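Side-chain contacts in hyaluronidase (PDB 5DIY), which probably removes N-acetylglucosamine from O-GlcNAc-modified proteins as a family 84 glycoside hydrolase: residues D241-D244 against P245-T249; M259-P262 against E263-K266; R289-V292 against S293-G297; W370-R373 against P374-E378. One frame throughout, in Å; residues are numbered along the deposited sequence.

Overall arrangement
All four contacts are local, each made within one continuous run of chain, and they follow one another in series. Contact 1 lies in the loop between barrel strands 218-222 and 251-256, contact 2 where the chain leaves the last of the eight strands for helix 262-277, contact 3 at the end of helix 284-296, and contact 4 where helix 367-371 gives way to helix 373-398. Contacts 2 and 4 lie about 13 Å apart between centres and touch through Glu371; contacts 2 and 3, about 15 Å apart between centres, touch where Leu295 meets Lys266. Contact 1 stands off, about 32 Å from contact 4 between centres. Together they lead from the sugar-binding barrel into the helices that follow it.

Contact 1. Residues D241-D244 against P245-T249; sequences DHRD and PELHT
Arg243 and Leu247 meet obliquely, the methyl CD1 of the leucine lying 3.8 Å from CB of the arginine and almost as close to its CG. Only the root of the arginine is used in this way. Its chain bends at CB-CG (chi2 68°), and the guanidinium is led off to other partners: NH1 makes a weak bond back to the carbonyl of Asp241, while NH2 forms a salt bridge with Asp222 and a hydrogen bond to the carbonyl of Ser199. The charged end is thus held by several partners while the aliphatic base remains against leucine.

Leu247 also lies over the backbone of Asp244, its CG 3.6 Å from Asp244 O. The link between these two residues is a main-chain one, a weak hydrogen bond of 3.3 Å from Leu247 N to Asp244 O, and the same carbonyl is hydrogen-bonded to the hydroxyl of Tyr275. The carboxylate of Asp244 serves a different part of the fold, with OD2 accepting from the backbone N of Thr204 at the start of helix 204-214. Met207 of that helix packs on Leu247, and Tyr275 of helix 262-277 touches both Leu247 and Arg243.

Asp244 to Leu247 form a type I beta turn, with Pro245 at its second position. The turn belongs to the loop joining the seventh and eighth strands of the TIM barrel, and Arg243 comes within about 7 Å of the sugar-binding residue Asn223, side chain to side chain.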
ATOM      1  N   ASP C 241      -7.424   2.645  -8.236  1.00 24.31           N
ATOM      2  CA  ASP C 241      -7.310   3.173  -9.598  1.00 25.65           C
ATOM      3  C   ASP C 241      -6.570   2.248 -10.548  1.00 25.68           C
ATOM      4  O   ASP C 241      -5.829   1.360 -10.122  1.00 25.42           O
ATOM      5  CB  ASP C 241      -6.598   4.542  -9.567  1.00 26.15           C
ATOM      6  CG  ASP C 241      -7.086   5.503 -10.646  1.00 27.05           C
ATOM      7  OD1 ASP C 241      -7.822   5.100 -11.577  1.00 27.08           O
ATOM      8  OD2 ASP C 241      -6.704   6.686 -10.563  1.00 27.50           O
ATOM      9  N   HIS C 242      -6.798   2.483 -11.842  1.00 26.47           N
ATOM     10  CA  HIS C 242      -6.074   1.838 -12.945  1.00 26.50           C
ATOM     11  C   HIS C 242      -6.352   0.343 -13.054  1.00 26.11           C
ATOM     12  O   HIS C 242      -5.514  -0.419 -13.543  1.00 26.25           O
ATOM     13  CB  HIS C 242      -4.571   2.120 -12.849  1.00 27.16           C
ATOM     14  CG  HIS C 242      -4.251   3.566 -12.658  1.00 27.50           C
ATOM     15  ND1 HIS C 242      -3.260   4.009 -11.807  1.00 28.90           N
ATOM     16  CD2 HIS C 242      -4.816   4.676 -13.185  1.00 28.27           C
ATOM     17  CE1 HIS C 242      -3.219   5.329 -11.839  1.00 28.78           C
ATOM     18  NE2 HIS C 242      -4.152   5.758 -12.669  1.00 28.97           N
ATOM     19  N   ARG C 243      -7.540  -0.060 -12.610  1.00 25.51           N
ATOM     20  CA  ARG C 243      -8.016  -1.424 -12.770  1.00 26.06           C
ATOM     21  C   ARG C 243      -9.083  -1.352 -13.842  1.00 26.76           C
ATOM     22  O   ARG C 243     -10.030  -0.577 -13.718  1.00 26.60           O
ATOM     23  CB  ARG C 243      -8.578  -1.983 -11.455  1.00 25.12           C
ATOM     24  CG  ARG C 243      -7.536  -2.665 -10.581  1.00 24.85           C
ATOM     25  CD  ARG C 243      -6.521  -1.678 -10.033  1.00 24.86           C
ATOM     26  NE  ARG C 243      -5.424  -2.314  -9.291  1.00 25.20           N
ATOM     27  CZ  ARG C 243      -4.154  -1.888  -9.269  1.00 25.24           C
ATOM     28  NH1 ARG C 243      -3.757  -0.821  -9.968  1.00 25.74           N
ATOM     29  NH2 ARG C 243      -3.250  -2.549  -8.554  1.00 25.62           N
ATOM     30  N   ASP C 244      -8.914  -2.139 -14.903  1.00 28.55           N
ATOM     31  CA  ASP C 244      -9.796  -2.042 -16.070  1.00 30.11           C
ATOM     32  C   ASP C 244     -11.260  -2.234 -15.673  1.00 30.79           C
ATOM     33  O   ASP C 244     -11.545  -3.036 -14.793  1.00 31.55           O
ATOM     34  CB  ASP C 244      -9.398  -3.054 -17.160  1.00 30.76           C
ATOM     35  CG  ASP C 244      -8.390  -2.489 -18.159  1.00 31.54           C
ATOM     36  OD1 ASP C 244      -7.778  -1.429 -17.900  1.00 32.18           O
ATOM     37  OD2 ASP C 244      -8.197  -3.124 -19.217  1.00 32.70           O
ATOM     38  N   PRO C 245     -12.185  -1.477 -16.299  1.00 33.54           N
ATOM     39  CA  PRO C 245     -13.620  -1.645 -15.993  1.00 34.35           C
ATOM     40  C   PRO C 245     -14.202  -3.044 -16.246  1.00 35.52           C
ATOM     41  O   PRO C 245     -15.234  -3.376 -15.662  1.00 36.02           O
ATOM     42  CB  PRO C 245     -14.306  -0.628 -16.914  1.00 34.34           C
ATOM     43  CG  PRO C 245     -13.271   0.390 -17.228  1.00 34.33           C
ATOM     44  CD  PRO C 245     -11.934  -0.285 -17.140  1.00 34.04           C
ATOM     45  N   GLU C 246     -13.557  -3.838 -17.104  1.00 36.59           N
ATOM     46  CA  GLU C 246     -14.038  -5.163 -17.481  1.00 38.21           C
ATOM     47  C   GLU C 246     -13.134  -6.308 -16.992  1.00 36.60           C
ATOM     48  O   GLU C 246     -13.175  -7.407 -17.553  1.00 37.36           O
ATOM     49  CB  GLU C 246     -14.222  -5.215 -19.006  1.00 41.09           C
ATOM     50  CG  GLU C 246     -14.998  -4.025 -19.565  1.00 43.87           C
ATOM     51  CD  GLU C 246     -15.369  -4.158 -21.033  1.00 47.41           C
ATOM     52  OE1 GLU C 246     -16.347  -3.494 -21.450  1.00 50.60           O
ATOM     53  OE2 GLU C 246     -14.696  -4.913 -21.776  1.00 49.38           O
ATOM     54  N   LEU C 247     -12.339  -6.067 -15.942  1.00 35.14           N
ATOM     55  CA  LEU C 247     -11.581  -7.145 -15.276  1.00 34.32           C
ATOM     56  C   LEU C 247     -12.475  -8.289 -14.793  1.00 34.40           C
ATOM     57  O   LEU C 247     -12.053  -9.454 -14.816  1.00 31.88           O
ATOM     58  CB  LEU C 247     -10.785  -6.629 -14.066  1.00 34.23           C
ATOM     59  CG  LEU C 247      -9.436  -5.937 -14.269  1.00 34.11           C
ATOM     60  CD1 LEU C 247      -8.904  -5.477 -12.920  1.00 33.44           C
ATOM     61  CD2 LEU C 247      -8.430  -6.852 -14.960  1.00 33.86           C
ATOM     62  N   HIS C 248     -13.691  -7.953 -14.350  1.00 34.15           N
ATOM     63  CA  HIS C 248     -14.645  -8.953 -13.849  1.00 36.11           C
ATOM     64  C   HIS C 248     -14.906 -10.109 -14.827  1.00 35.20           C
ATOM     65  O   HIS C 248     -15.157 -11.230 -14.399  1.00 35.22           O
ATOM     66  CB  HIS C 248     -15.964  -8.302 -13.403  1.00 36.52           C
ATOM     67  CG  HIS C 248     -16.728  -7.631 -14.501  1.00 37.58           C
ATOM     68  ND1 HIS C 248     -17.580  -8.314 -15.342  1.00 37.71           N
ATOM     69  CD2 HIS C 248     -16.793  -6.332 -14.873  1.00 37.96           C
ATOM     70  CE1 HIS C 248     -18.126  -7.466 -16.194  1.00 38.24           C
ATOM     71  NE2 HIS C 248     -17.664  -6.257 -15.929  1.00 38.52           N
ATOM     72  N   THR C 249     -14.826  -9.830 -16.126  1.00 35.51           N
ATOM     73  CA  THR C 249     -14.903 -10.868 -17.167  1.00 35.31           C
ATOM     74  C   THR C 249     -13.835 -11.968 -17.020  1.00 33.83           C
ATOM     75  O   THR C 249     -14.114 -13.127 -17.309  1.00 33.79           O
ATOM     76  CB  THR C 249     -14.828 -10.226 -18.575  1.00 34.92           C
ATOM     77  OG1 THR C 249     -15.923  -9.316 -18.731  1.00 35.02           O
ATOM     78  CG2 THR C 249     -14.886 -11.269 -19.694  1.00 35.23           C
TER

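Contact 2. Residues M259-P262 against E263-K266; sequences MALP and EASK
The chain folds back between Met259 and Ser265 as loop 259-262 runs into helix 262-277, bringing Ser265 within bonding distance of two backbone groups of the loop. Ser265 N donates to Leu261 O at 3.1 Å, and a weak bond from Lys266 N to Pro262 O follows one residue on.

The serine hydroxyl adds a second grip on the same carbonyl. With OG set beside its own backbone N (chi1 -66°), it donates to Leu261 O at 2.8 Å, above the carbonyl plane and on the face opposite to the one used by Ser265 N. OG in turn accepts from Met259 N at 3.0 Å. This buried hydroxyl therefore bridges an N-H and a C=O at the start of a helix that follows the last strand of a TIM barrel. The loop lies near the sugar site, the side chain of Met259 being about 8 Å from those of Asp228 and Asn257.

Apolar contacts close round the first turn. Met259 bends at its sulfur (chi3 -82°) and lays CE against Ala264 CB at 3.9 Å; Leu261 CB meets the same methyl at an equal distance. On another side of the helix, the extended Lys266 and a Glu263 bent at its second torsion bring Lys266 NZ and Glu263 OE1 to 3.0 Å in a salt bridge. NZ meets the syn side of the carboxylate, 32° out of its plane, and has a further ionic partner in Asp25 of helix 20-32.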
ATOM      1  N   MET C 259      -3.370  -1.448   4.593  1.00 25.43           N
ATOM      2  CA  MET C 259      -2.283  -0.999   5.459  1.00 25.11           C
ATOM      3  C   MET C 259      -2.445  -1.589   6.853  1.00 25.39           C
ATOM      4  O   MET C 259      -3.563  -1.910   7.281  1.00 25.40           O
ATOM      5  CB  MET C 259      -2.263   0.532   5.554  1.00 24.84           C
ATOM      6  CG  MET C 259      -2.067   1.238   4.220  1.00 24.85           C
ATOM      7  SD  MET C 259      -1.910   3.025   4.387  1.00 24.66           S
ATOM      8  CE  MET C 259      -3.630   3.487   4.504  1.00 24.26           C
ATOM      9  N   ALA C 260      -1.332  -1.699   7.569  1.00 26.25           N
ATOM     10  CA  ALA C 260      -1.369  -1.998   9.012  1.00 27.76           C
ATOM     11  C   ALA C 260      -2.089  -0.898   9.834  1.00 29.73           C
ATOM     12  O   ALA C 260      -2.362  -1.101  11.014  1.00 31.82           O
ATOM     13  CB  ALA C 260       0.037  -2.225   9.540  1.00 27.53           C
ATOM     14  N   LEU C 261      -2.340   0.261   9.215  1.00 29.27           N
ATOM     15  CA  LEU C 261      -3.261   1.291   9.711  1.00 29.99           C
ATOM     16  C   LEU C 261      -4.691   1.024   9.211  1.00 30.33           C
ATOM     17  O   LEU C 261      -5.017   1.377   8.071  1.00 32.72           O
ATOM     18  CB  LEU C 261      -2.801   2.674   9.215  1.00 30.22           C
ATOM     19  CG  LEU C 261      -1.365   3.093   9.513  1.00 30.28           C
ATOM     20  CD1 LEU C 261      -1.085   4.447   8.886  1.00 30.72           C
ATOM     21  CD2 LEU C 261      -1.116   3.121  11.009  1.00 30.79           C
ATOM     22  N   PRO C 262      -5.549   0.391  10.043  1.00 29.85           N
ATOM     23  CA  PRO C 262      -6.873  -0.008   9.544  1.00 28.95           C
ATOM     24  C   PRO C 262      -7.849   1.130   9.285  1.00 28.77           C
ATOM     25  O   PRO C 262      -8.588   1.088   8.307  1.00 27.91           O
ATOM     26  CB  PRO C 262      -7.425  -0.903  10.668  1.00 29.94           C
ATOM     27  CG  PRO C 262      -6.657  -0.528  11.884  1.00 30.24           C
ATOM     28  CD  PRO C 262      -5.294  -0.148  11.394  1.00 30.28           C
ATOM     29  N   GLU C 263      -7.878   2.114  10.176  1.00 28.05           N
ATOM     30  CA  GLU C 263      -8.805   3.232  10.038  1.00 28.46           C
ATOM     31  C   GLU C 263      -8.441   4.079   8.813  1.00 27.30           C
ATOM     32  O   GLU C 263      -9.317   4.457   8.034  1.00 26.54           O
ATOM     33  CB  GLU C 263      -8.834   4.076  11.323  1.00 29.55           C
ATOM     34  CG  GLU C 263     -10.045   4.984  11.448  1.00 31.19           C
ATOM     35  CD  GLU C 263     -11.357   4.242  11.614  1.00 32.01           C
ATOM     36  OE1 GLU C 263     -11.360   3.094  12.102  1.00 33.31           O
ATOM     37  OE2 GLU C 263     -12.401   4.825  11.267  1.00 33.69           O
ATOM     38  N   ALA C 264      -7.149   4.339   8.628  1.00 27.42           N
ATOM     39  CA  ALA C 264      -6.659   5.039   7.431  1.00 27.08           C
ATOM     40  C   ALA C 264      -6.950   4.266   6.141  1.00 26.59           C
ATOM     41  O   ALA C 264      -7.213   4.882   5.109  1.00 26.61           O
ATOM     42  CB  ALA C 264      -5.170   5.333   7.549  1.00 26.93           C
ATOM     43  N   SER C 265      -6.910   2.931   6.204  1.00 25.50           N
ATOM     44  CA  SER C 265      -7.228   2.084   5.039  1.00 25.59           C
ATOM     45  C   SER C 265      -8.667   2.228   4.557  1.00 25.75           C
ATOM     46  O   SER C 265      -8.950   1.984   3.392  1.00 25.63           O
ATOM     47  CB  SER C 265      -6.957   0.599   5.328  1.00 25.25           C
ATOM     48  OG  SER C 265      -5.585   0.346   5.530  1.00 24.89           O
ATOM     49  N   LYS C 266      -9.574   2.626   5.443  1.00 26.65           N
ATOM     50  CA  LYS C 266     -10.987   2.747   5.086  1.00 27.59           C
ATOM     51  C   LYS C 266     -11.259   3.733   3.958  1.00 27.15           C
ATOM     52  O   LYS C 266     -12.236   3.561   3.228  1.00 26.83           O
ATOM     53  CB  LYS C 266     -11.836   3.099   6.307  1.00 28.64           C
ATOM     54  CG  LYS C 266     -11.898   1.992   7.347  1.00 30.20           C
ATOM     55  CD  LYS C 266     -12.719   2.432   8.542  1.00 31.16           C
ATOM     56  CE  LYS C 266     -12.752   1.374   9.633  1.00 32.56           C
ATOM     57  NZ  LYS C 266     -13.685   1.803  10.718  1.00 34.45           N
TER

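Contact 3. Residues R289-V292 against S293-G297; sequences RQAV and STLLG
Ser293 and Thr294 each turn a hydroxyl back onto the helix, to the carbonyls of Arg289 and Gln290, four residues earlier. Ser293 OG lies 2.9 Å from Arg289 O, and Thr294 OG1 lies 3.0 Å from Gln290 O. Both oxygens stand beside their own backbone N (chi1 -56° in the serine, -59° in the threonine), the setting that lets a side chain reach the preceding turn. Each carbonyl also takes the regular helical N-H of the same residue, and in both cases hydroxyl and amide arrive from opposite faces of its plane. At the helix end, Val292 O accepts from Leu296 N at 2.7 Å and weakly from Gly297 N, where the chain turns to positive phi.

Beside these polar pairs, Leu295 CD1 rests 4.4 Å from Ala291 CB, and Leu296 CD1 is as far from Val292 CG1. Helix 262-277 receives Ala291 and Val292 through Leu267, while Met304 of helix 301-308 packs on Val292 and Leu296. Arg289 points elsewhere, its NH1 in a salt bridge with Glu305.

The carbonyls of Arg289 and Gln290 are each doubly engaged by hydroxyl and amide, which binds the polar groups of Ser293 and Thr294 within their own helix.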
ATOM      1  N   ARG C 289     -14.004  11.537  -2.824  1.00 32.32           N
ATOM      2  CA  ARG C 289     -14.703  12.654  -2.151  1.00 34.08           C
ATOM      3  C   ARG C 289     -15.920  12.203  -1.344  1.00 34.17           C
ATOM      4  O   ARG C 289     -16.153  12.704  -0.243  1.00 34.66           O
ATOM      5  CB  ARG C 289     -15.122  13.730  -3.161  1.00 35.05           C
ATOM      6  CG  ARG C 289     -13.941  14.471  -3.767  1.00 36.38           C
ATOM      7  CD  ARG C 289     -14.335  15.251  -5.015  1.00 37.43           C
ATOM      8  NE  ARG C 289     -15.358  16.255  -4.724  1.00 38.75           N
ATOM      9  CZ  ARG C 289     -15.147  17.425  -4.109  1.00 39.43           C
ATOM     10  NH1 ARG C 289     -13.932  17.791  -3.700  1.00 39.03           N
ATOM     11  NH2 ARG C 289     -16.176  18.245  -3.894  1.00 40.44           N
ATOM     12  N   GLN C 290     -16.699  11.271  -1.890  1.00 34.29           N
ATOM     13  CA  GLN C 290     -17.793  10.661  -1.129  1.00 34.38           C
ATOM     14  C   GLN C 290     -17.253   9.877   0.078  1.00 33.86           C
ATOM     15  O   GLN C 290     -17.842   9.924   1.163  1.00 34.95           O
ATOM     16  CB  GLN C 290     -18.660   9.759  -2.012  1.00 36.15           C
ATOM     17  CG  GLN C 290     -19.998   9.405  -1.374  1.00 37.94           C
ATOM     18  CD  GLN C 290     -20.942   8.706  -2.333  1.00 40.32           C
ATOM     19  OE1 GLN C 290     -22.001   9.238  -2.673  1.00 41.80           O
ATOM     20  NE2 GLN C 290     -20.564   7.506  -2.777  1.00 40.29           N
ATOM     21  N   ALA C 291     -16.137   9.171  -0.119  1.00 31.49           N
ATOM     22  CA  ALA C 291     -15.450   8.460   0.965  1.00 29.93           C
ATOM     23  C   ALA C 291     -15.057   9.397   2.105  1.00 29.86           C
ATOM     24  O   ALA C 291     -15.376   9.124   3.264  1.00 29.67           O
ATOM     25  CB  ALA C 291     -14.213   7.740   0.441  1.00 29.05           C
ATOM     26  N   VAL C 292     -14.367  10.490   1.766  1.00 29.29           N
ATOM     27  CA  VAL C 292     -13.945  11.504   2.750  1.00 29.99           C
ATOM     28  C   VAL C 292     -15.148  12.093   3.510  1.00 30.53           C
ATOM     29  O   VAL C 292     -15.100  12.203   4.731  1.00 31.63           O
ATOM     30  CB  VAL C 292     -13.111  12.647   2.097  1.00 28.77           C
ATOM     31  CG1 VAL C 292     -12.930  13.833   3.047  1.00 29.10           C
ATOM     32  CG2 VAL C 292     -11.746  12.136   1.653  1.00 28.27           C
ATOM     33  N   SER C 293     -16.204  12.462   2.787  1.00 32.47           N
ATOM     34  CA  SER C 293     -17.427  13.021   3.396  1.00 34.40           C
ATOM     35  C   SER C 293     -18.086  12.069   4.401  1.00 34.74           C
ATOM     36  O   SER C 293     -18.321  12.449   5.549  1.00 35.79           O
ATOM     37  CB  SER C 293     -18.443  13.388   2.319  1.00 34.96           C
ATOM     38  OG  SER C 293     -17.875  14.290   1.393  1.00 37.57           O
ATOM     39  N   THR C 294     -18.365  10.844   3.961  1.00 34.35           N
ATOM     40  CA  THR C 294     -18.963   9.795   4.800  1.00 34.59           C
ATOM     41  C   THR C 294     -18.117   9.478   6.034  1.00 34.23           C
ATOM     42  O   THR C 294     -18.615   9.496   7.163  1.00 35.11           O
ATOM     43  CB  THR C 294     -19.137   8.480   4.005  1.00 35.49           C
ATOM     44  OG1 THR C 294     -19.965   8.711   2.860  1.00 36.07           O
ATOM     45  CG2 THR C 294     -19.773   7.379   4.872  1.00 37.28           C
ATOM     46  N   LEU C 295     -16.839   9.193   5.808  1.00 33.90           N
ATOM     47  CA  LEU C 295     -15.945   8.719   6.867  1.00 33.83           C
ATOM     48  C   LEU C 295     -15.398   9.829   7.770  1.00 32.93           C
ATOM     49  O   LEU C 295     -15.271   9.627   8.975  1.00 32.25           O
ATOM     50  CB  LEU C 295     -14.785   7.919   6.261  1.00 34.52           C
ATOM     51  CG  LEU C 295     -15.202   6.673   5.462  1.00 35.74           C
ATOM     52  CD1 LEU C 295     -14.085   6.195   4.543  1.00 35.92           C
ATOM     53  CD2 LEU C 295     -15.643   5.549   6.396  1.00 36.41           C
ATOM     54  N   LEU C 296     -15.071  10.982   7.190  1.00 32.17           N
ATOM     55  CA  LEU C 296     -14.406  12.077   7.914  1.00 32.51           C
ATOM     56  C   LEU C 296     -15.219  13.371   8.059  1.00 32.16           C
ATOM     57  O   LEU C 296     -14.870  14.202   8.884  1.00 30.76           O
ATOM     58  CB  LEU C 296     -13.064  12.408   7.242  1.00 32.42           C
ATOM     59  CG  LEU C 296     -12.113  11.245   6.957  1.00 32.33           C
ATOM     60  CD1 LEU C 296     -10.853  11.752   6.270  1.00 32.73           C
ATOM     61  CD2 LEU C 296     -11.756  10.495   8.233  1.00 33.00           C
ATOM     62  N   GLY C 297     -16.272  13.544   7.263  1.00 33.32           N
ATOM     63  CA  GLY C 297     -17.137  14.727   7.341  1.00 34.59           C
ATOM     64  C   GLY C 297     -16.917  15.688   6.185  1.00 35.11           C
ATOM     65  O   GLY C 297     -15.781  15.934   5.793  1.00 34.39           O
TER

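Contact 4. Residues W370-R373 against P374-E378; sequences WEIR and PWLEE
Arg373, Ile372 and Leu376 give up much of the surface buried here, on two sides of a new helical turn. Arg373 lies against Glu377 by its aliphatic part: the chain leaves the backbone with CG opposite N (chi1 -168°) and brings CD to 3.4 Å from Glu377 OE2. The two side chains run slantwise to one another, with the guanidinium and carboxylate planes 26° apart. Their charged atoms stay apart, Arg373 NE lying 4.7 Å from Glu377 OE2, so any attraction between the opposite charges probably acts without direct contact. The backbones bind more directly, Glu377 N donating to Arg373 O at 2.8 Å.

Ile372 faces Leu376 on the hydrophobic side. Its CG1 is wedged between backbone N and carbonyl carbon (chi1 73°), and from there CD1 reaches Leu376 CG at 4.0 Å. Ile372 occupies the N-cap position of helix 373-398; its carbonyl accepts from Leu376 N at 3.2 Å and weakly from Trp375 N.

Trp375 turns its six-membered ring back toward the break between the helices. CZ3 is 3.7 Å from Glu371 O, which lies at the ring edge near its plane, while the indole NE1 is bonded to the carbonyl of Pro233.

Phe307 of helix 301-308 packs on Ile372, Trp375 and Leu376 alike. At the junction, Glu371 in the last turn of helix 367-371 accepts from Ala264 N with OE1, so its carboxylate meets the N-terminal turn of helix 262-277 just as the chain sets out along helix 373-398.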
ATOM      1  N   TRP C 370      -5.530  10.224  14.329  1.00 31.10           N
ATOM      2  CA  TRP C 370      -4.479   9.619  15.163  1.00 31.77           C
ATOM      3  C   TRP C 370      -3.514   8.763  14.326  1.00 30.44           C
ATOM      4  O   TRP C 370      -2.307   8.833  14.518  1.00 29.70           O
ATOM      5  CB  TRP C 370      -5.081   8.769  16.294  1.00 33.18           C
ATOM      6  CG  TRP C 370      -4.043   8.157  17.187  1.00 34.63           C
ATOM      7  CD1 TRP C 370      -3.475   8.724  18.292  1.00 36.16           C
ATOM      8  CD2 TRP C 370      -3.436   6.867  17.044  1.00 36.43           C
ATOM      9  NE1 TRP C 370      -2.551   7.869  18.848  1.00 35.74           N
ATOM     10  CE2 TRP C 370      -2.507   6.720  18.104  1.00 36.41           C
ATOM     11  CE3 TRP C 370      -3.586   5.819  16.122  1.00 36.89           C
ATOM     12  CZ2 TRP C 370      -1.729   5.561  18.272  1.00 36.77           C
ATOM     13  CZ3 TRP C 370      -2.809   4.662  16.288  1.00 37.29           C
ATOM     14  CH2 TRP C 370      -1.892   4.547  17.358  1.00 37.21           C
ATOM     15  N   GLU C 371      -4.045   7.956  13.408  1.00 30.62           N
ATOM     16  CA  GLU C 371      -3.193   7.088  12.572  1.00 31.20           C
ATOM     17  C   GLU C 371      -2.288   7.874  11.612  1.00 30.18           C
ATOM     18  O   GLU C 371      -1.114   7.543  11.462  1.00 30.67           O
ATOM     19  CB  GLU C 371      -4.024   6.061  11.794  1.00 32.15           C
ATOM     20  CG  GLU C 371      -4.461   4.878  12.642  1.00 33.22           C
ATOM     21  CD  GLU C 371      -5.319   3.878  11.897  1.00 33.87           C
ATOM     22  OE1 GLU C 371      -5.494   4.011  10.665  1.00 34.43           O
ATOM     23  OE2 GLU C 371      -5.850   2.959  12.559  1.00 35.39           O
ATOM     24  N   ILE C 372      -2.826   8.922  10.995  1.00 30.32           N
ATOM     25  CA  ILE C 372      -2.071   9.717  10.017  1.00 30.57           C
ATOM     26  C   ILE C 372      -1.277  10.893  10.614  1.00 30.82           C
ATOM     27  O   ILE C 372      -0.753  11.709   9.862  1.00 31.56           O
ATOM     28  CB  ILE C 372      -2.973  10.212   8.852  1.00 30.03           C
ATOM     29  CG1 ILE C 372      -3.929  11.333   9.281  1.00 29.87           C
ATOM     30  CG2 ILE C 372      -3.756   9.048   8.258  1.00 30.35           C
ATOM     31  CD1 ILE C 372      -4.216  12.310   8.160  1.00 30.25           C
ATOM     32  N   ARG C 373      -1.171  10.968  11.945  1.00 31.22           N
ATOM     33  CA  ARG C 373      -0.516  12.095  12.619  1.00 31.45           C
ATOM     34  C   ARG C 373       0.949  12.315  12.223  1.00 30.11           C
ATOM     35  O   ARG C 373       1.361  13.467  12.065  1.00 29.04           O
ATOM     36  CB  ARG C 373      -0.631  11.972  14.146  1.00 34.17           C
ATOM     37  CG  ARG C 373      -0.228  13.226  14.913  1.00 36.34           C
ATOM     38  CD  ARG C 373       0.028  12.935  16.382  1.00 38.73           C
ATOM     39  NE  ARG C 373      -1.216  12.777  17.132  1.00 40.97           N
ATOM     40  CZ  ARG C 373      -1.321  12.246  18.353  1.00 42.15           C
ATOM     41  NH1 ARG C 373      -0.254  11.782  19.006  1.00 43.48           N
ATOM     42  NH2 ARG C 373      -2.519  12.167  18.923  1.00 42.90           N
ATOM     43  N   PRO C 374       1.745  11.231  12.068  1.00 28.46           N
ATOM     44  CA  PRO C 374       3.137  11.433  11.639  1.00 28.22           C
ATOM     45  C   PRO C 374       3.283  12.154  10.296  1.00 28.40           C
ATOM     46  O   PRO C 374       4.242  12.905  10.107  1.00 28.78           O
ATOM     47  CB  PRO C 374       3.687  10.007  11.544  1.00 28.27           C
ATOM     48  CG  PRO C 374       2.850   9.229  12.494  1.00 27.87           C
ATOM     49  CD  PRO C 374       1.479   9.812  12.367  1.00 28.13           C
ATOM     50  N   TRP C 375       2.327  11.935   9.395  1.00 27.52           N
ATOM     51  CA  TRP C 375       2.317  12.599   8.098  1.00 27.84           C
ATOM     52  C   TRP C 375       1.892  14.055   8.253  1.00 27.22           C
ATOM     53  O   TRP C 375       2.468  14.924   7.610  1.00 26.50           O
ATOM     54  CB  TRP C 375       1.424  11.850   7.099  1.00 27.46           C
ATOM     55  CG  TRP C 375       2.037  10.560   6.633  1.00 27.93           C
ATOM     56  CD1 TRP C 375       2.841  10.385   5.543  1.00 27.82           C
ATOM     57  CD2 TRP C 375       1.919   9.269   7.250  1.00 27.84           C
ATOM     58  NE1 TRP C 375       3.223   9.072   5.436  1.00 27.11           N
ATOM     59  CE2 TRP C 375       2.675   8.365   6.473  1.00 27.71           C
ATOM     60  CE3 TRP C 375       1.237   8.787   8.375  1.00 28.58           C
ATOM     61  CZ2 TRP C 375       2.765   7.001   6.783  1.00 28.08           C
ATOM     62  CZ3 TRP C 375       1.334   7.429   8.688  1.00 28.71           C
ATOM     63  CH2 TRP C 375       2.095   6.556   7.893  1.00 28.42           C
ATOM     64  N   LEU C 376       0.902  14.315   9.111  1.00 27.60           N
ATOM     65  CA  LEU C 376       0.491  15.692   9.437  1.00 28.91           C
ATOM     66  C   LEU C 376       1.619  16.517  10.067  1.00 29.06           C
ATOM     67  O   LEU C 376       1.814  17.673   9.705  1.00 28.20           O
ATOM     68  CB  LEU C 376      -0.724  15.705  10.370  1.00 29.20           C
ATOM     69  CG  LEU C 376      -2.077  15.263   9.808  1.00 29.74           C
ATOM     70  CD1 LEU C 376      -3.084  15.089  10.939  1.00 29.51           C
ATOM     71  CD2 LEU C 376      -2.600  16.258   8.782  1.00 30.40           C
ATOM     72  N   GLU C 377       2.354  15.914  11.000  1.00 29.73           N
ATOM     73  CA  GLU C 377       3.461  16.591  11.678  1.00 30.68           C
ATOM     74  C   GLU C 377       4.553  17.023  10.708  1.00 30.03           C
ATOM     75  O   GLU C 377       4.980  18.180  10.720  1.00 29.34           O
ATOM     76  CB  GLU C 377       4.064  15.694  12.768  1.00 32.69           C
ATOM     77  CG  GLU C 377       3.200  15.583  14.020  1.00 35.06           C
ATOM     78  CD  GLU C 377       3.728  14.572  15.036  1.00 36.24           C
ATOM     79  OE1 GLU C 377       4.760  13.921  14.780  1.00 38.17           O
ATOM     80  OE2 GLU C 377       3.096  14.420  16.104  1.00 39.96           O
ATOM     81  N   GLU C 378       5.003  16.090   9.871  1.00 28.70           N
ATOM     82  CA  GLU C 378       6.024  16.397   8.868  1.00 27.28           C
ATOM     83  C   GLU C 378       5.509  17.317   7.748  1.00 26.65           C
ATOM     84  O   GLU C 378       6.277  18.110   7.216  1.00 26.82           O
ATOM     85  CB  GLU C 378       6.680  15.118   8.333  1.00 27.32           C
ATOM     86  CG  GLU C 378       7.804  14.660   9.252  1.00 27.91           C
ATOM     87  CD  GLU C 378       8.258  13.228   9.056  1.00 27.98           C
ATOM     88  OE1 GLU C 378       8.064  12.642   7.967  1.00 27.80           O
ATOM     89  OE2 GLU C 378       8.856  12.683  10.000  1.00 28.05           O
TER